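Local coordinates for putative metal binding protein RUMGNA_00854 (Ruminococcus gnavus, PDB 3U7Z) that is of unknown physiological role but binds calcium ions, at residues G5-D17 / F23-L36. Numbering follows the deposited sequence. Where two conformers were deposited one is given.
Sequences GEKHITVTVIHGD and FEFDTDAKYLGEVL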
loop_
_atom_site.group_PDB
_atom_site.type_symbol
_atom_site.label_atom_id
_atom_site.label_comp_id
_atom_site.label_asym_id
_atom_site.label_seq_id
_atom_site.Cartn_x
_atom_site.Cartn_y
_atom_site.Cartn_z
ATOM N N GLY A 5 6.596 19.417 5.376
ATOM C CA GLY A 5 5.195 19.907 5.519
ATOM C C GLY A 5 4.200 18.761 5.635
ATOM O O GLY A 5 4.459 17.657 5.197
ATOM N N GLU A 6 3.032 19.059 6.191
ATOM C CA GLU A 6 1.984 18.050 6.357
ATOM C C GLU A 6 1.139 17.888 5.051
ATOM O O GLU A 6 0.610 18.842 4.484
ATOM C CB GLU A 6 1.124 18.402 7.572
ATOM C CG GLU A 6 0.396 17.234 8.190
ATOM C CD GLU A 6 -0.549 17.686 9.284
ATOM O OE1 GLU A 6 -1.697 18.028 8.984
ATOM O OE2 GLU A 6 -0.162 17.665 10.452
ATOM N N LYS A 7 1.000 16.638 4.615
ATOM C CA LYS A 7 0.245 16.245 3.433
ATOM C C LYS A 7 -0.946 15.430 3.936
ATOM O O LYS A 7 -0.813 14.684 4.908
ATOM C CB LYS A 7 1.134 15.378 2.568
ATOM C CG LYS A 7 2.372 16.125 2.065
ATOM C CD LYS A 7 3.273 15.186 1.324
ATOM C CE LYS A 7 4.717 15.677 1.242
ATOM N NZ LYS A 7 5.432 15.347 2.517
ATOM N N HIS A 8 -2.061 15.563 3.249
ATOM C CA HIS A 8 -3.281 14.843 3.603
ATOM C C HIS A 8 -3.546 13.865 2.486
ATOM O O HIS A 8 -3.798 14.258 1.355
ATOM C CB HIS A 8 -4.420 15.871 3.734
ATOM C CG HIS A 8 -4.067 17.018 4.623
ATOM N ND1 HIS A 8 -3.867 16.867 5.971
ATOM C CD2 HIS A 8 -3.722 18.294 4.331
ATOM C CE1 HIS A 8 -3.474 18.026 6.491
ATOM N NE2 HIS A 8 -3.370 18.902 5.512
ATOM N N ILE A 9 -3.494 12.595 2.852
ATOM C CA ILE A 9 -3.692 11.536 1.873
ATOM C C ILE A 9 -4.675 10.487 2.353
ATOM O O ILE A 9 -5.026 10.408 3.530
ATOM C CB ILE A 9 -2.375 10.872 1.460
ATOM C CG1 ILE A 9 -1.808 10.010 2.552
ATOM C CG2 ILE A 9 -1.348 11.927 1.099
ATOM C CD1 ILE A 9 -0.733 9.094 2.088
ATOM N N THR A 10 -5.129 9.689 1.405
ATOM C CA THR A 10 -5.948 8.521 1.756
ATOM C C THR A 10 -5.338 7.266 1.177
ATOM O O THR A 10 -4.670 7.319 0.155
ATOM C CB THR A 10 -7.385 8.632 1.253
ATOM O OG1 THR A 10 -7.449 8.727 -0.142
ATOM C CG2 THR A 10 -8.017 9.884 1.757
ATOM N N VAL A 11 -5.464 6.174 1.924
ATOM C CA VAL A 11 -5.058 4.851 1.485
ATOM C C VAL A 11 -6.281 3.977 1.642
ATOM O O VAL A 11 -6.807 3.834 2.745
ATOM C CB VAL A 11 -3.922 4.318 2.313
ATOM C CG1 VAL A 11 -3.553 2.898 1.848
ATOM C CG2 VAL A 11 -2.718 5.270 2.254
ATOM N N THR A 12 -6.733 3.374 0.546
ATOM C CA THR A 12 -7.853 2.450 0.581
ATOM C C THR A 12 -7.343 1.043 0.363
ATOM O O THR A 12 -6.558 0.804 -0.546
ATOM C CB THR A 12 -8.890 2.797 -0.477
ATOM O OG1 THR A 12 -9.358 4.138 -0.274
ATOM C CG2 THR A 12 -10.074 1.867 -0.438
ATOM N N VAL A 13 -7.694 0.150 1.274
ATOM C CA VAL A 13 -7.359 -1.240 1.190
ATOM C C VAL A 13 -8.526 -1.996 0.613
ATOM O O VAL A 13 -9.600 -1.960 1.179
ATOM C CB VAL A 13 -6.936 -1.804 2.532
ATOM C CG1 VAL A 13 -6.590 -3.260 2.436
ATOM C CG2 VAL A 13 -5.795 -0.962 3.125
ATOM N N ILE A 14 -8.298 -2.669 -0.497
ATOM C CA ILE A 14 -9.326 -3.501 -1.145
ATOM C C ILE A 14 -8.945 -4.965 -0.906
ATOM O O ILE A 14 -7.998 -5.517 -1.469
ATOM C CB ILE A 14 -9.547 -3.170 -2.622
ATOM C CG1 ILE A 14 -9.924 -1.694 -2.812
ATOM C CG2 ILE A 14 -10.697 -3.974 -3.190
ATOM C CD1 ILE A 14 -8.764 -0.773 -3.025
ATOM N N HIS A 15 -9.676 -5.535 0.018
ATOM C CA HIS A 15 -9.444 -6.847 0.520
ATOM C C HIS A 15 -9.887 -7.933 -0.492
ATOM O O HIS A 15 -10.607 -7.669 -1.470
ATOM C CB HIS A 15 -10.131 -7.030 1.897
ATOM C CG HIS A 15 -9.409 -6.354 3.026
ATOM N ND1 HIS A 15 -8.225 -6.851 3.527
ATOM C CD2 HIS A 15 -9.639 -5.185 3.679
ATOM C CE1 HIS A 15 -7.805 -6.068 4.515
ATOM N NE2 HIS A 15 -8.638 -5.033 4.618
ATOM N N GLY A 16 -9.519 -9.164 -0.142
ATOM C CA GLY A 16 -9.844 -10.343 -0.937
ATOM C C GLY A 16 -11.326 -10.553 -1.137
ATOM O O GLY A 16 -11.691 -11.035 -2.194
ATOM N N ASP A 17 -12.156 -10.176 -0.151
ATOM C CA ASP A 17 -13.620 -10.323 -0.226
ATOM C C ASP A 17 -14.338 -9.040 -0.693
ATOM O O ASP A 17 -15.570 -8.935 -0.506
ATOM C CB ASP A 17 -14.195 -10.766 1.110
ATOM C CG ASP A 17 -14.060 -9.708 2.202
ATOM O OD1 ASP A 17 -13.436 -8.652 1.966
ATOM O OD2 ASP A 17 -14.570 -9.906 3.325
ATOM N N PHE A 23 -8.368 4.618 4.932
ATOM C CA PHE A 23 -7.553 5.168 5.968
ATOM C C PHE A 23 -7.069 6.537 5.545
ATOM O O PHE A 23 -6.587 6.712 4.446
ATOM C CB PHE A 23 -6.367 4.262 6.274
ATOM C CG PHE A 23 -6.740 2.889 6.706
ATOM C CD1 PHE A 23 -6.955 2.599 8.069
ATOM C CD2 PHE A 23 -6.874 1.883 5.804
ATOM C CE1 PHE A 23 -7.321 1.342 8.436
ATOM C CE2 PHE A 23 -7.253 0.623 6.206
ATOM C CZ PHE A 23 -7.469 0.370 7.528
ATOM N N GLU A 24 -7.197 7.524 6.419
ATOM C CA GLU A 24 -6.738 8.876 6.122
ATOM C C GLU A 24 -5.493 9.116 6.912
ATOM O O GLU A 24 -5.403 8.745 8.080
ATOM C CB GLU A 24 -7.781 9.916 6.476
ATOM C CG GLU A 24 -8.932 9.944 5.550
ATOM C CD GLU A 24 -9.850 11.084 5.871
ATOM O OE1 GLU A 24 -10.312 11.155 7.029
ATOM O OE2 GLU A 24 -10.084 11.918 4.974
ATOM N N PHE A 25 -4.498 9.746 6.273
ATOM C CA PHE A 25 -3.293 10.148 6.961
ATOM C C PHE A 25 -2.985 11.629 6.764
ATOM O O PHE A 25 -3.120 12.184 5.688
ATOM C CB PHE A 25 -2.130 9.348 6.437
ATOM C CG PHE A 25 -2.236 7.893 6.698
ATOM C CD1 PHE A 25 -1.726 7.342 7.869
ATOM C CD2 PHE A 25 -2.762 7.035 5.745
ATOM C CE1 PHE A 25 -1.809 5.959 8.114
ATOM C CE2 PHE A 25 -2.830 5.634 5.980
ATOM C CZ PHE A 25 -2.366 5.115 7.136
ATOM N N ASP A 26 -2.572 12.257 7.853
ATOM C CA ASP A 26 -2.024 13.594 7.808
ATOM C C ASP A 26 -0.544 13.429 8.168
ATOM O O ASP A 26 -0.214 13.124 9.293
ATOM C CB ASP A 26 -2.790 14.481 8.799
ATOM C CG ASP A 26 -4.321 14.441 8.573
ATOM O OD1 ASP A 26 -4.794 14.916 7.526
ATOM O OD2 ASP A 26 -5.048 13.891 9.434
ATOM N N THR A 27 0.347 13.621 7.204
ATOM C CA THR A 27 1.708 13.085 7.312
ATOM C C THR A 27 2.730 14.041 6.732
ATOM O O THR A 27 2.451 14.705 5.776
ATOM C CB THR A 27 1.794 11.678 6.605
ATOM O OG1 THR A 27 3.131 11.194 6.644
ATOM C CG2 THR A 27 1.353 11.771 5.131
ATOM N N ASP A 28 3.930 14.050 7.312
ATOM C CA ASP A 28 5.086 14.768 6.735
ATOM C C ASP A 28 6.056 13.801 6.067
ATOM O O ASP A 28 7.164 14.186 5.670
ATOM C CB ASP A 28 5.809 15.645 7.782
ATOM C CG ASP A 28 5.707 15.085 9.198
ATOM O OD1 ASP A 28 6.123 13.920 9.394
ATOM O OD2 ASP A 28 5.165 15.785 10.097
ATOM N N ALA A 29 5.618 12.553 5.915
ATOM C CA ALA A 29 6.392 11.521 5.239
ATOM C C ALA A 29 6.684 11.857 3.788
ATOM O O ALA A 29 5.875 12.473 3.055
ATOM C CB ALA A 29 5.659 10.193 5.305
ATOM N N LYS A 30 7.871 11.441 3.372
ATOM C CA LYS A 30 8.291 11.611 2.033
ATOM C C LYS A 30 7.756 10.454 1.229
ATOM O O LYS A 30 7.426 10.671 0.098
ATOM C CB LYS A 30 9.836 11.669 1.958
ATOM C CG LYS A 30 10.455 11.707 0.543
ATOM C CD LYS A 30 10.214 12.979 -0.252
ATOM C CE LYS A 30 11.066 13.001 -1.529
ATOM N NZ LYS A 30 10.448 13.839 -2.596
ATOM N N TYR A 31 7.689 9.243 1.815
ATOM C CA TYR A 31 7.384 8.028 1.047
ATOM C C TYR A 31 6.248 7.225 1.611
ATOM O O TYR A 31 5.989 7.236 2.786
ATOM C CB TYR A 31 8.619 7.121 0.934
ATOM C CG TYR A 31 9.739 7.804 0.165
ATOM C CD1 TYR A 31 9.688 7.917 -1.212
ATOM C CD2 TYR A 31 10.844 8.357 0.826
ATOM C CE1 TYR A 31 10.690 8.555 -1.959
ATOM C CE2 TYR A 31 11.875 8.999 0.093
ATOM C CZ TYR A 31 11.777 9.096 -1.288
ATOM O OH TYR A 31 12.771 9.714 -1.991
ATOM N N LEU A 32 5.587 6.500 0.711
ATOM C CA LEU A 32 4.364 5.812 1.074
ATOM C C LEU A 32 4.604 4.745 2.110
ATOM O O LEU A 32 3.828 4.583 2.997
ATOM C CB LEU A 32 3.692 5.172 -0.151
ATOM C CG LEU A 32 2.386 4.365 0.079
ATOM C CD1 LEU A 32 1.313 5.267 0.694
ATOM C CD2 LEU A 32 1.952 3.731 -1.234
ATOM N N GLY A 33 5.741 4.057 2.023
ATOM C CA GLY A 33 5.993 2.997 3.028
ATOM C C GLY A 33 6.053 3.510 4.458
ATOM O O GLY A 33 5.569 2.829 5.388
ATOM N N GLU A 34 6.620 4.721 4.632
ATOM C CA GLU A 34 6.720 5.357 5.940
ATOM C C GLU A 34 5.306 5.639 6.475
ATOM O O GLU A 34 5.003 5.406 7.672
ATOM C CB GLU A 34 7.569 6.654 5.840
ATOM C CG GLU A 34 7.605 7.479 7.113
ATOM C CD GLU A 34 8.354 8.809 6.959
ATOM O OE1 GLU A 34 8.943 9.072 5.888
ATOM O OE2 GLU A 34 8.338 9.602 7.934
ATOM N N VAL A 35 4.432 6.090 5.587
ATOM C CA VAL A 35 3.068 6.356 5.966
ATOM C C VAL A 35 2.359 5.080 6.404
ATOM O O VAL A 35 1.722 5.042 7.455
ATOM C CB VAL A 35 2.248 7.010 4.826
ATOM C CG1 VAL A 35 0.859 7.299 5.353
ATOM C CG2 VAL A 35 2.920 8.276 4.221
ATOM N N LEU A 36 2.516 4.037 5.598
ATOM C CA LEU A 36 1.816 2.770 5.883
ATOM C C LEU A 36 2.289 2.189 7.206
ATOM O O LEU A 36 1.483 1.705 8.058
ATOM C CB LEU A 36 2.076 1.814 4.749
ATOM C CG LEU A 36 1.565 2.199 3.355
ATOM C CD1 LEU A 36 2.025 1.243 2.227
ATOM C CD2 LEU A 36 0.058 2.328 3.384
#
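Lys7, Ile9 and Val11 pair with Thr27, Phe25 and Phe23 as antiparallel hydrogen-bonded pairs, two backbone bonds to each, and the axes of strands 7-14 and 23-27 approach to 4.7 Å. Val11 CG2 lies 3.7 Å from Phe25 CE2, with the valine side chain set obliquely to the ring. Val13 CG2 meets Phe23 CE2 at 3.8 Å. Helix 32-36 packs on this same face. Ile9 CD1 and Val35 CG1 meet tip to tip at 4.1 Å, and Val35 CG1 also sits over one face of the Phe25 ring, towards its rim. Val11 CG1 points anti to its own backbone N (chi1 178°) and meets Leu36 CD2 at 4.0 Å, the two side chains crossing at about a right angle.

The Lys7 chain bends at its last torsion (chi4 82°), and NZ bonds Ala29 O at 3.0 Å from above the carbonyl plane. An alanine here would lose this ammonium group and is likely to leave the carbonyl of Ala29 without its lysine donor and the turn after the strand less firmly tied. Thr27 OG1 accepts from Ala29 N, an ST turn that shapes the same turn.

On the other face, His8 ND1 donates to Asp26 OD1 at 2.7 Å, near the imidazole plane and on the anti side of the carboxylate. The ring and carboxylate planes are 66° apart.

The two strands form a beta hairpin at one margin of the mixed sheet. Strand 20-27 is outermost, while strand 7-14 also pairs in parallel with strand 92-99. Leu32 reaches Phe93 and Ile71, joining the helix to the sheet's interior strands.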